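Local atomic coordinates of DELTA1-pyrroline-2-carboxylate reductase (PDB entry 6T3E), a protein that reduces the cyclic imine delta1-pyrroline-2-carboxylate to L-proline with NADH as hydride donor, probably as a step in L-hydroxyproline metabolism. Residues B[260-271]-B[288-298]. Sequence-based numbering, arbitrary orientation.
Sequences VRKSKLVVDSKE and VIDEGHIHAEL
His293 and Val260 meet through a ring-to-backbone hydrogen bond: NE2 donates to Val260 O at 2.7 Å, with the oxygen almost in the ring plane. The same oxygen, near the end of helix 257-262, takes Ser263 N from the opposite face of its carbonyl, so two donors grip it. Histidine suits this place because a ring N-H can point in its plane at Val260 O; CG anti to the backbone N (chi1 -172°) turns the ring toward that helix end, and Ile289 CG2 lies over one face, offset toward the rim. At the other end, Glu297 OE1 receives Lys270 N at 2.7 Å in a nearly straight bond (172°), on the anti side and out of the carboxylate plane; a carboxylate here satisfies an amide in the first turn of helix 270-276. Between these ends, strands 264-267 and 294-297 run parallel, the latter outermost in the parallel sheet of the Rossmann-type dinucleotide-binding domain. Leu265 O accepts a hydrogen bond from His295 N, Val267 N donates to Ala296 O, and Val267 O bonds Leu298 N at 2.9 Å. Ile294, branched and apolar, packs against strand 264-267 and the start of helix 270-276: CG1 lies 3.8 Å from Leu265 CD2, and CD1 meets the aliphatic CG of Lys270. Lys264 sets CE over the centre of the His295 ring, a CH-pi contact at 4.1 Å from the centroid. Farther out, Lys264 NZ hydrogen-bonds Gly308 O and salt-bridges Glu310 OE1, and Lys307 O accepts a hydrogen bond from His295 NE2.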
ATOM      1  N   VAL B 260     -16.788   0.026  27.101  1.00 60.79           N
ATOM      2  CA  VAL B 260     -17.244  -0.659  25.897  1.00 59.09           C
ATOM      3  C   VAL B 260     -18.503  -1.469  26.184  1.00 60.45           C
ATOM      4  O   VAL B 260     -19.503  -1.364  25.463  1.00 64.23           O
ATOM      5  CB  VAL B 260     -16.121  -1.539  25.314  1.00 56.33           C
ATOM      6  CG1 VAL B 260     -16.533  -2.102  23.966  1.00 52.93           C
ATOM      7  CG2 VAL B 260     -14.833  -0.739  25.180  1.00 54.13           C
ATOM      8  N   ARG B 261     -18.481  -2.276  27.252  1.00 58.12           N
ATOM      9  CA  ARG B 261     -19.638  -3.113  27.561  1.00 57.38           C
ATOM     10  C   ARG B 261     -20.881  -2.276  27.814  1.00 57.21           C
ATOM     11  O   ARG B 261     -21.984  -2.651  27.400  1.00 60.37           O
ATOM     12  CB  ARG B 261     -19.359  -4.001  28.774  1.00 59.54           C
ATOM     13  CG  ARG B 261     -20.386  -5.121  28.952  1.00 61.85           C
ATOM     14  CD  ARG B 261     -20.682  -5.413  30.417  1.00 64.09           C
ATOM     15  NE  ARG B 261     -21.789  -4.617  30.952  1.00 63.42           N
ATOM     16  CZ  ARG B 261     -21.639  -3.622  31.824  1.00 59.84           C
ATOM     17  NH1 ARG B 261     -20.426  -3.306  32.252  1.00 58.74           N
ATOM     18  NH2 ARG B 261     -22.693  -2.940  32.265  1.00 58.47           N
ATOM     19  N   LYS B 262     -20.717  -1.135  28.487  1.00 52.79           N
ATOM     20  CA  LYS B 262     -21.847  -0.318  28.911  1.00 52.59           C
ATOM     21  C   LYS B 262     -22.555   0.375  27.749  1.00 56.73           C
ATOM     22  O   LYS B 262     -23.700   0.811  27.913  1.00 60.35           O
ATOM     23  CB  LYS B 262     -21.362   0.716  29.926  1.00 49.31           C
ATOM     24  CG  LYS B 262     -22.438   1.511  30.601  1.00 52.98           C
ATOM     25  CD  LYS B 262     -21.868   2.801  31.179  1.00 55.08           C
ATOM     26  CE  LYS B 262     -21.153   2.560  32.494  1.00 56.32           C
ATOM     27  NZ  LYS B 262     -22.030   2.905  33.659  1.00 52.90           N
ATOM     28  N   SER B 263     -21.930   0.459  26.578  1.00 53.53           N
ATOM     29  CA  SER B 263     -22.413   1.319  25.510  1.00 51.60           C
ATOM     30  C   SER B 263     -23.018   0.518  24.368  1.00 53.47           C
ATOM     31  O   SER B 263     -22.779  -0.684  24.213  1.00 53.03           O
ATOM     32  CB  SER B 263     -21.289   2.197  24.949  1.00 49.12           C
ATOM     33  OG  SER B 263     -20.928   3.229  25.844  1.00 50.40           O
ATOM     34  N   LYS B 264     -23.811   1.228  23.567  1.00 52.90           N
ATOM     35  CA  LYS B 264     -24.284   0.742  22.277  1.00 52.67           C
ATOM     36  C   LYS B 264     -23.175   1.003  21.267  1.00 51.87           C
ATOM     37  O   LYS B 264     -22.914   2.157  20.910  1.00 40.03           O
ATOM     38  CB  LYS B 264     -25.581   1.451  21.886  1.00 55.13           C
ATOM     39  CG  LYS B 264     -26.403   0.730  20.828  1.00 54.56           C
ATOM     40  CD  LYS B 264     -27.297   1.694  20.077  1.00 54.09           C
ATOM     41  CE  LYS B 264     -28.690   1.138  19.910  1.00 57.95           C
ATOM     42  NZ  LYS B 264     -29.574   2.104  19.216  1.00 60.19           N
ATOM     43  N   LEU B 265     -22.527  -0.069  20.810  1.00 49.19           N
ATOM     44  CA  LEU B 265     -21.252   0.025  20.106  1.00 49.29           C
ATOM     45  C   LEU B 265     -21.455   0.113  18.594  1.00 53.06           C
ATOM     46  O   LEU B 265     -22.039  -0.788  17.981  1.00 57.67           O
ATOM     47  CB  LEU B 265     -20.379  -1.175  20.473  1.00 51.30           C
ATOM     48  CG  LEU B 265     -18.998  -1.280  19.829  1.00 54.88           C
ATOM     49  CD1 LEU B 265     -18.214   0.001  20.048  1.00 54.47           C
ATOM     50  CD2 LEU B 265     -18.239  -2.475  20.395  1.00 54.80           C
ATOM     51  N   VAL B 266     -20.941   1.182  17.990  1.00 50.86           N
ATOM     52  CA  VAL B 266     -20.890   1.333  16.539  1.00 49.40           C
ATOM     53  C   VAL B 266     -19.428   1.473  16.136  1.00 47.13           C
ATOM     54  O   VAL B 266     -18.675   2.225  16.765  1.00 47.79           O
ATOM     55  CB  VAL B 266     -21.720   2.537  16.045  1.00 45.64           C
ATOM     56  CG1 VAL B 266     -21.500   2.760  14.557  1.00 35.79           C
ATOM     57  CG2 VAL B 266     -23.201   2.321  16.333  1.00 43.26           C
ATOM     58  N   VAL B 267     -19.032   0.753  15.088  1.00 46.31           N
ATOM     59  CA  VAL B 267     -17.653   0.727  14.624  1.00 44.84           C
ATOM     60  C   VAL B 267     -17.600   1.291  13.213  1.00 49.60           C
ATOM     61  O   VAL B 267     -18.583   1.233  12.468  1.00 51.84           O
ATOM     62  CB  VAL B 267     -17.071  -0.702  14.658  1.00 40.70           C
ATOM     63  CG1 VAL B 267     -17.139  -1.266  16.077  1.00 44.85           C
ATOM     64  CG2 VAL B 267     -17.803  -1.593  13.682  1.00 39.17           C
ATOM     65  N   ASP B 268     -16.445   1.858  12.848  1.00 51.11           N
ATOM     66  CA  ASP B 268     -16.280   2.331  11.475  1.00 52.16           C
ATOM     67  C   ASP B 268     -16.310   1.163  10.500  1.00 48.26           C
ATOM     68  O   ASP B 268     -16.991   1.214   9.474  1.00 49.31           O
ATOM     69  CB  ASP B 268     -14.983   3.148  11.337  1.00 56.68           C
ATOM     70  CG  ASP B 268     -13.755   2.404  11.807  1.00 61.38           C
ATOM     71  OD1 ASP B 268     -12.888   2.076  10.969  1.00 61.43           O
ATOM     72  OD2 ASP B 268     -13.654   2.139  13.024  1.00 67.03           O
ATOM     73  N   SER B 269     -15.641   0.074  10.842  1.00 46.22           N
ATOM     74  CA  SER B 269     -15.735  -1.141  10.056  1.00 48.26           C
ATOM     75  C   SER B 269     -15.427  -2.305  10.985  1.00 49.83           C
ATOM     76  O   SER B 269     -14.549  -2.196  11.854  1.00 45.85           O
ATOM     77  CB  SER B 269     -14.792  -1.108   8.842  1.00 48.31           C
ATOM     78  OG  SER B 269     -13.577  -1.800   9.071  1.00 52.08           O
ATOM     79  N   LYS B 270     -16.214  -3.381  10.847  1.00 51.98           N
ATOM     80  CA  LYS B 270     -16.008  -4.563  11.676  1.00 51.09           C
ATOM     81  C   LYS B 270     -14.658  -5.196  11.375  1.00 51.34           C
ATOM     82  O   LYS B 270     -13.906  -5.555  12.293  1.00 50.63           O
ATOM     83  CB  LYS B 270     -17.131  -5.571  11.447  1.00 50.56           C
ATOM     84  CG  LYS B 270     -18.080  -5.705  12.608  1.00 55.38           C
ATOM     85  CD  LYS B 270     -19.154  -6.782  12.364  1.00 61.64           C
ATOM     86  CE  LYS B 270     -20.343  -6.257  11.540  1.00 62.89           C
ATOM     87  NZ  LYS B 270     -21.476  -7.237  11.418  1.00 62.73           N
ATOM     88  N   GLU B 271     -14.307  -5.277  10.091  1.00 46.48           N
ATOM     89  CA  GLU B 271     -13.049  -5.897   9.711  1.00 47.54           C
ATOM     90  C   GLU B 271     -11.873  -5.137  10.300  1.00 50.40           C
ATOM     91  O   GLU B 271     -10.917  -5.745  10.792  1.00 52.64           O
ATOM     92  CB  GLU B 271     -12.949  -5.961   8.188  1.00 48.60           C
ATOM     93  CG  GLU B 271     -11.976  -6.991   7.672  1.00 53.19           C
ATOM     94  CD  GLU B 271     -11.912  -7.012   6.160  1.00 55.25           C
ATOM     95  OE1 GLU B 271     -11.620  -8.083   5.587  1.00 52.28           O
ATOM     96  OE2 GLU B 271     -12.145  -5.948   5.546  1.00 62.54           O
ATOM     97  N   VAL B 288     -15.880 -10.059  28.572  1.00 72.72           N
ATOM     98  CA  VAL B 288     -16.902  -9.078  28.936  1.00 70.76           C
ATOM     99  C   VAL B 288     -17.869  -8.843  27.784  1.00 71.16           C
ATOM    100  O   VAL B 288     -19.057  -8.574  27.991  1.00 73.09           O
ATOM    101  CB  VAL B 288     -16.244  -7.763  29.392  1.00 68.25           C
ATOM    102  CG1 VAL B 288     -17.301  -6.742  29.759  1.00 67.35           C
ATOM    103  CG2 VAL B 288     -15.340  -8.014  30.575  1.00 69.83           C
ATOM    104  N   ILE B 289     -17.373  -8.900  26.555  1.00 68.60           N
ATOM    105  CA  ILE B 289     -18.207  -8.726  25.379  1.00 66.09           C
ATOM    106  C   ILE B 289     -17.781  -9.745  24.334  1.00 69.71           C
ATOM    107  O   ILE B 289     -16.721 -10.368  24.434  1.00 71.33           O
ATOM    108  CB  ILE B 289     -18.119  -7.289  24.823  1.00 55.72           C
ATOM    109  CG1 ILE B 289     -16.659  -6.864  24.658  1.00 50.08           C
ATOM    110  CG2 ILE B 289     -18.851  -6.318  25.738  1.00 52.14           C
ATOM    111  CD1 ILE B 289     -16.465  -5.737  23.644  1.00 50.12           C
ATOM    112  N   ASP B 290     -18.649  -9.948  23.346  1.00 75.44           N
ATOM    113  CA  ASP B 290     -18.356 -10.810  22.211  1.00 79.40           C
ATOM    114  C   ASP B 290     -18.607 -10.022  20.933  1.00 79.68           C
ATOM    115  O   ASP B 290     -18.956  -8.840  20.971  1.00 80.01           O
ATOM    116  CB  ASP B 290     -19.183 -12.105  22.252  1.00 86.59           C
ATOM    117  CG  ASP B 290     -20.685 -11.853  22.236  1.00 92.92           C
ATOM    118  OD1 ASP B 290     -21.100 -10.715  21.929  1.00 93.13           O
ATOM    119  OD2 ASP B 290     -21.450 -12.798  22.544  1.00 95.33           O
ATOM    120  N   GLU B 291     -18.448 -10.702  19.795  1.00 78.75           N
ATOM    121  CA  GLU B 291     -18.561 -10.045  18.496  1.00 74.34           C
ATOM    122  C   GLU B 291     -19.950  -9.460  18.268  1.00 72.32           C
ATOM    123  O   GLU B 291     -20.103  -8.509  17.491  1.00 70.91           O
ATOM    124  CB  GLU B 291     -18.219 -11.036  17.387  1.00 76.05           C
ATOM    125  CG  GLU B 291     -18.037 -10.406  16.027  1.00 75.99           C
ATOM    126  CD  GLU B 291     -17.438 -11.371  15.024  1.00 76.68           C
ATOM    127  OE1 GLU B 291     -16.595 -12.209  15.430  1.00 74.59           O
ATOM    128  OE2 GLU B 291     -17.807 -11.280  13.832  1.00 77.52           O
ATOM    129  N   GLY B 292     -20.970 -10.031  18.909  1.00 71.75           N
ATOM    130  CA  GLY B 292     -22.339  -9.555  18.794  1.00 69.11           C
ATOM    131  C   GLY B 292     -22.626  -8.259  19.521  1.00 66.83           C
ATOM    132  O   GLY B 292     -23.686  -7.667  19.289  1.00 66.13           O
ATOM    133  N   HIS B 293     -21.723  -7.823  20.409  1.00 67.97           N
ATOM    134  CA  HIS B 293     -21.887  -6.555  21.116  1.00 65.58           C
ATOM    135  C   HIS B 293     -21.803  -5.354  20.179  1.00 61.08           C
ATOM    136  O   HIS B 293     -22.244  -4.261  20.555  1.00 59.16           O
ATOM    137  CB  HIS B 293     -20.830  -6.439  22.221  1.00 65.16           C
ATOM    138  CG  HIS B 293     -21.026  -5.262  23.121  1.00 64.05           C
ATOM    139  ND1 HIS B 293     -22.182  -5.064  23.845  1.00 65.78           N
ATOM    140  CD2 HIS B 293     -20.218  -4.214  23.410  1.00 63.11           C
ATOM    141  CE1 HIS B 293     -22.078  -3.947  24.543  1.00 65.95           C
ATOM    142  NE2 HIS B 293     -20.895  -3.413  24.297  1.00 64.93           N
ATOM    143  N   ILE B 294     -21.248  -5.536  18.981  1.00 60.06           N
ATOM    144  CA  ILE B 294     -21.232  -4.507  17.945  1.00 59.19           C
ATOM    145  C   ILE B 294     -22.650  -4.376  17.401  1.00 63.32           C
ATOM    146  O   ILE B 294     -23.174  -5.307  16.780  1.00 66.30           O
ATOM    147  CB  ILE B 294     -20.240  -4.845  16.824  1.00 57.45           C
ATOM    148  CG1 ILE B 294     -18.800  -4.619  17.288  1.00 57.40           C
ATOM    149  CG2 ILE B 294     -20.542  -4.025  15.565  1.00 53.18           C
ATOM    150  CD1 ILE B 294     -17.757  -5.290  16.408  1.00 56.67           C
ATOM    151  N   HIS B 295     -23.281  -3.227  17.649  1.00 61.76           N
ATOM    152  CA  HIS B 295     -24.645  -3.019  17.172  1.00 61.39           C
ATOM    153  C   HIS B 295     -24.685  -2.924  15.655  1.00 59.85           C
ATOM    154  O   HIS B 295     -25.495  -3.588  15.001  1.00 61.03           O
ATOM    155  CB  HIS B 295     -25.237  -1.756  17.796  1.00 60.72           C
ATOM    156  CG  HIS B 295     -26.479  -1.271  17.111  1.00 64.48           C
ATOM    157  ND1 HIS B 295     -27.692  -1.919  17.221  1.00 66.34           N
ATOM    158  CD2 HIS B 295     -26.698  -0.197  16.316  1.00 64.35           C
ATOM    159  CE1 HIS B 295     -28.604  -1.265  16.526  1.00 65.83           C
ATOM    160  NE2 HIS B 295     -28.028  -0.215  15.968  1.00 64.69           N
ATOM    161  N   ALA B 296     -23.801  -2.118  15.075  1.00 58.72           N
ATOM    162  CA  ALA B 296     -23.826  -1.889  13.642  1.00 59.62           C
ATOM    163  C   ALA B 296     -22.517  -1.256  13.194  1.00 61.68           C
ATOM    164  O   ALA B 296     -21.820  -0.592  13.968  1.00 64.35           O
ATOM    165  CB  ALA B 296     -25.006  -0.992  13.249  1.00 61.87           C
ATOM    166  N   GLU B 297     -22.211  -1.457  11.918  1.00 61.58           N
ATOM    167  CA  GLU B 297     -21.178  -0.689  11.247  1.00 58.99           C
ATOM    168  C   GLU B 297     -21.748   0.649  10.806  1.00 58.27           C
ATOM    169  O   GLU B 297     -22.944   0.779  10.533  1.00 58.35           O
ATOM    170  CB  GLU B 297     -20.647  -1.438  10.024  1.00 59.02           C
ATOM    171  CG  GLU B 297     -19.984  -2.765  10.325  1.00 58.51           C
ATOM    172  CD  GLU B 297     -19.316  -3.361   9.102  1.00 56.69           C
ATOM    173  OE1 GLU B 297     -18.090  -3.180   8.936  1.00 57.07           O
ATOM    174  OE2 GLU B 297     -20.018  -4.010   8.302  1.00 57.40           O
ATOM    175  N   LEU B 298     -20.872   1.646  10.711  1.00 56.56           N
ATOM    176  CA  LEU B 298     -21.328   2.971  10.316  1.00 56.11           C
ATOM    177  C   LEU B 298     -22.001   2.943   8.951  1.00 58.14           C
ATOM    178  O   LEU B 298     -22.961   3.686   8.723  1.00 58.66           O
ATOM    179  CB  LEU B 298     -20.152   3.950  10.311  1.00 52.84           C
ATOM    180  CG  LEU B 298     -20.489   5.410  10.000  1.00 48.17           C
ATOM    181  CD1 LEU B 298     -21.349   6.006  11.093  1.00 40.79           C
ATOM    182  CD2 LEU B 298     -19.229   6.233   9.797  1.00 49.43           C
TER